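Side-chain contacts in predicted protein (Acinetobacter sp. RUH2624, PDB 4MEA), which hydrolyses epoxides as a secreted Cif-type virulence factor built on the alpha/beta hydrolase fold: residues V15-Q18 with M19-K22; T219-L222 with L223-L226. One frame throughout, in Å; residues are numbered along the deposited sequence.

Contact 1 (V15-Q18 with M19-K22)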
# COMPACT_ATOMS: atom_id res chain seq x y z
N VAL A 15 -6.94 19.91 16.71
CA VAL A 15 -6.35 21.17 16.26
C VAL A 15 -6.46 21.28 14.73
O VAL A 15 -6.88 22.31 14.19
CB VAL A 15 -4.88 21.31 16.75
CG1 VAL A 15 -4.18 22.47 16.08
CG2 VAL A 15 -4.84 21.46 18.28
N SER A 16 -6.12 20.20 14.02
CA SER A 16 -6.32 20.16 12.57
C SER A 16 -7.78 20.43 12.17
O SER A 16 -8.03 21.14 11.20
CB SER A 16 -5.88 18.81 12.01
OG SER A 16 -4.48 18.64 12.17
N GLN A 17 -8.73 19.85 12.90
CA GLN A 17 -10.14 20.04 12.57
C GLN A 17 -10.53 21.53 12.66
O GLN A 17 -11.34 22.02 11.86
CB GLN A 17 -11.03 19.19 13.49
CG GLN A 17 -12.53 19.26 13.15
CD GLN A 17 -12.82 18.89 11.70
OE1 GLN A 17 -12.43 17.82 11.23
NE2 GLN A 17 -13.49 19.78 10.98
N GLN A 18 -9.95 22.25 13.61
CA GLN A 18 -10.19 23.70 13.74
C GLN A 18 -9.62 24.46 12.55
O GLN A 18 -10.20 25.44 12.08
CB GLN A 18 -9.61 24.24 15.05
CG GLN A 18 -10.25 23.68 16.32
CD GLN A 18 -9.37 23.89 17.55
OE1 GLN A 18 -8.48 24.74 17.57
NE2 GLN A 18 -9.62 23.09 18.58
N MET A 19 -8.47 24.00 12.05
CA MET A 19 -7.92 24.51 10.80
C MET A 19 -8.92 24.32 9.65
O MET A 19 -9.19 25.25 8.88
CB MET A 19 -6.58 23.83 10.45
CG MET A 19 -5.47 24.04 11.48
SD MET A 19 -3.88 23.26 11.00
CE MET A 19 -3.23 24.45 9.84
N PHE A 20 -9.46 23.10 9.53
CA PHE A 20 -10.42 22.79 8.48
C PHE A 20 -11.66 23.67 8.62
O PHE A 20 -12.19 24.18 7.62
CB PHE A 20 -10.85 21.31 8.53
CG PHE A 20 -9.72 20.32 8.39
CD1 PHE A 20 -8.56 20.65 7.70
CD2 PHE A 20 -9.81 19.05 8.95
CE1 PHE A 20 -7.53 19.73 7.56
CE2 PHE A 20 -8.77 18.12 8.82
CZ PHE A 20 -7.63 18.47 8.12
N ASN A 21 -12.13 23.85 9.85
CA ASN A 21 -13.32 24.68 10.10
C ASN A 21 -13.10 26.12 9.72
O ASN A 21 -14.01 26.80 9.23
CB ASN A 21 -13.71 24.63 11.58
CG ASN A 21 -14.21 23.28 12.01
OD1 ASN A 21 -14.53 22.42 11.19
ND2 ASN A 21 -14.30 23.08 13.32
N LYS A 22 -11.89 26.61 9.97
CA LYS A 22 -11.51 27.96 9.60
C LYS A 22 -11.48 28.14 8.08
O LYS A 22 -11.91 29.17 7.55
CB LYS A 22 -10.15 28.33 10.20
CG LYS A 22 -9.60 29.67 9.75
CD LYS A 22 -8.23 29.94 10.36
CE LYS A 22 -7.64 31.25 9.86
NZ LYS A 22 -6.28 31.49 10.43
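Gln17 reaches forward one helical turn to Asn21. From CB the chain runs to CG, which stands anti to the backbone N (chi1 -176°), and then bends at chi2 (55°); together these turns swing the terminal amide along the helix. Gln17 CD lies 4.0 Å from Asn21 OD1 and 4.1 Å from Phe20 CD2. At the tip the two atoms part company: Gln17 OE1 meets the edge of the Phe20 ring in its plane, 3.7 Å from Phe20 CD2, whereas NE2 donates to Asn21 OD1 at 2.8 Å. That bond leaves in the plane of the Gln17 amide but arrives above the Asn21 carbonyl plane, the two amides being 49° apart. A backbone bond from Asn21 N to Gln17 O, also 2.8 Å, joins the same two residues. Phe20 offers one face to Ser16 O, 3.3 Å above the ring plane, while that oxygen accepts from Phe20 N. Ser16 OG is hydrogen-bonded to Asn201 ND2. Helix 13-25 thus has an inner side, where Met19 and Phe20 pack on helices 200-211 and 220-227, and a polar flank. The Gln17 amide ties i to i+4 through its nitrogen, and its oxygen borders the aromatic edge, where ring hydrogens carry slight positive charge.

Contact 2 (T219-L222 with L223-L226); sequences TPEL and LAEL
An N-capped helix start is the motif here: Thr219 occupies the N-cap of helix 220-227, within the alpha/beta hydrolase fold, and its OG1 accepts from Leu222 N at 3.2 Å. The bond is nearly straight, 166° at the hydrogen. Thr219 O takes Leu223 N at 2.9 Å, so this one residue receives two N-H groups of the first turn. The Leu223 side chain passes close to the same carbonyl, with CG 3.3 Å from Thr219 O, before packing on Ser205 and Ile208 of helix 200-211. Leu222 reaches one turn along to Leu226, its CG 4.0 Å from Leu226 CD1, and both also touch Glu309 of helix 307-323. Another i to i+4 pair, Glu221 and Glu225, is acidic. The bend at chi2 (66°) brings the Glu221 carboxylate back alongside Glu225, whose chain stays extended beyond CG. The carboxylate planes stand 79° apart. If the model is exact here, one group probably holds a proton, and the crowding would probably raise the pKa of that glutamate. The closest approach is between oxygens, Glu221 OE2 and Glu225 OE2 at a very short 2.4 Å whose bond type stays open, with Glu225 CG also 3.3 Å from Glu221 OE2.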
# COMPACT_ATOMS: atom_id res chain seq x y z
N THR A 219 2.94 24.74 2.87
CA THR A 219 2.84 25.26 4.23
C THR A 219 1.68 24.62 4.95
O THR A 219 0.81 24.00 4.32
CB THR A 219 2.62 26.78 4.22
OG1 THR A 219 1.34 27.07 3.63
CG2 THR A 219 3.70 27.46 3.42
N PRO A 220 1.64 24.75 6.28
CA PRO A 220 0.53 24.15 7.03
C PRO A 220 -0.83 24.71 6.59
O PRO A 220 -1.82 23.96 6.57
CB PRO A 220 0.84 24.52 8.48
CG PRO A 220 2.34 24.65 8.51
CD PRO A 220 2.72 25.23 7.17
N GLU A 221 -0.88 25.99 6.23
CA GLU A 221 -2.15 26.61 5.82
C GLU A 221 -2.59 26.17 4.44
O GLU A 221 -3.78 25.93 4.21
CB GLU A 221 -2.09 28.14 5.88
CG GLU A 221 -3.14 28.85 5.01
CD GLU A 221 -4.57 28.61 5.48
OE1 GLU A 221 -4.77 28.18 6.64
OE2 GLU A 221 -5.51 28.87 4.69
N LEU A 222 -1.65 26.07 3.50
CA LEU A 222 -1.98 25.52 2.18
C LEU A 222 -2.44 24.07 2.32
O LEU A 222 -3.42 23.65 1.70
CB LEU A 222 -0.79 25.63 1.22
CG LEU A 222 -1.06 24.98 -0.15
CD1 LEU A 222 -2.22 25.65 -0.89
CD2 LEU A 222 0.19 25.00 -1.02
N LEU A 223 -1.74 23.29 3.15
CA LEU A 223 -2.15 21.91 3.36
C LEU A 223 -3.56 21.83 3.95
O LEU A 223 -4.37 21.02 3.49
CB LEU A 223 -1.12 21.15 4.21
CG LEU A 223 0.20 20.82 3.49
CD1 LEU A 223 1.28 20.33 4.47
CD2 LEU A 223 -0.00 19.80 2.36
N ALA A 224 -3.86 22.66 4.94
CA ALA A 224 -5.20 22.69 5.52
C ALA A 224 -6.27 22.95 4.44
O ALA A 224 -7.34 22.33 4.45
CB ALA A 224 -5.29 23.73 6.64
N GLU A 225 -5.97 23.84 3.51
CA GLU A 225 -6.88 24.15 2.40
C GLU A 225 -7.06 22.99 1.43
O GLU A 225 -8.16 22.75 0.93
CB GLU A 225 -6.40 25.39 1.64
CG GLU A 225 -6.43 26.64 2.46
CD GLU A 225 -5.97 27.85 1.68
OE1 GLU A 225 -5.76 27.72 0.45
OE2 GLU A 225 -5.82 28.92 2.29
N LEU A 226 -5.97 22.28 1.15
CA LEU A 226 -6.01 21.11 0.28
C LEU A 226 -6.68 19.90 0.93
O LEU A 226 -7.28 19.06 0.26
CB LEU A 226 -4.60 20.72 -0.18
CG LEU A 226 -3.96 21.78 -1.08
CD1 LEU A 226 -2.51 21.43 -1.39
CD2 LEU A 226 -4.78 21.89 -2.36

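Overall arrangement
The two contacts illustrate how single helical turns, each stitched locally, are brought together by the packing of two helices. Contact 1 comes first along the chain, on helix 13-25 near the N-terminus; contact 2 follows some two hundred residues later, on helix 220-227. Their centres are nevertheless about 11 Å apart, on the same side of the chain's centre, and they touch directly: Met19 CE packs 3.9 Å from Ala224 CB, and Phe20 CD1 lies 3.8 Å from Ala224 O. Helix 200-211 contacts both. The N-terminal helix is thereby fastened to helices distant in sequence, between strands 151-157 and 267-272, which probably form the cap inserted into the alpha/beta hydrolase core, as in related epoxide hydrolases.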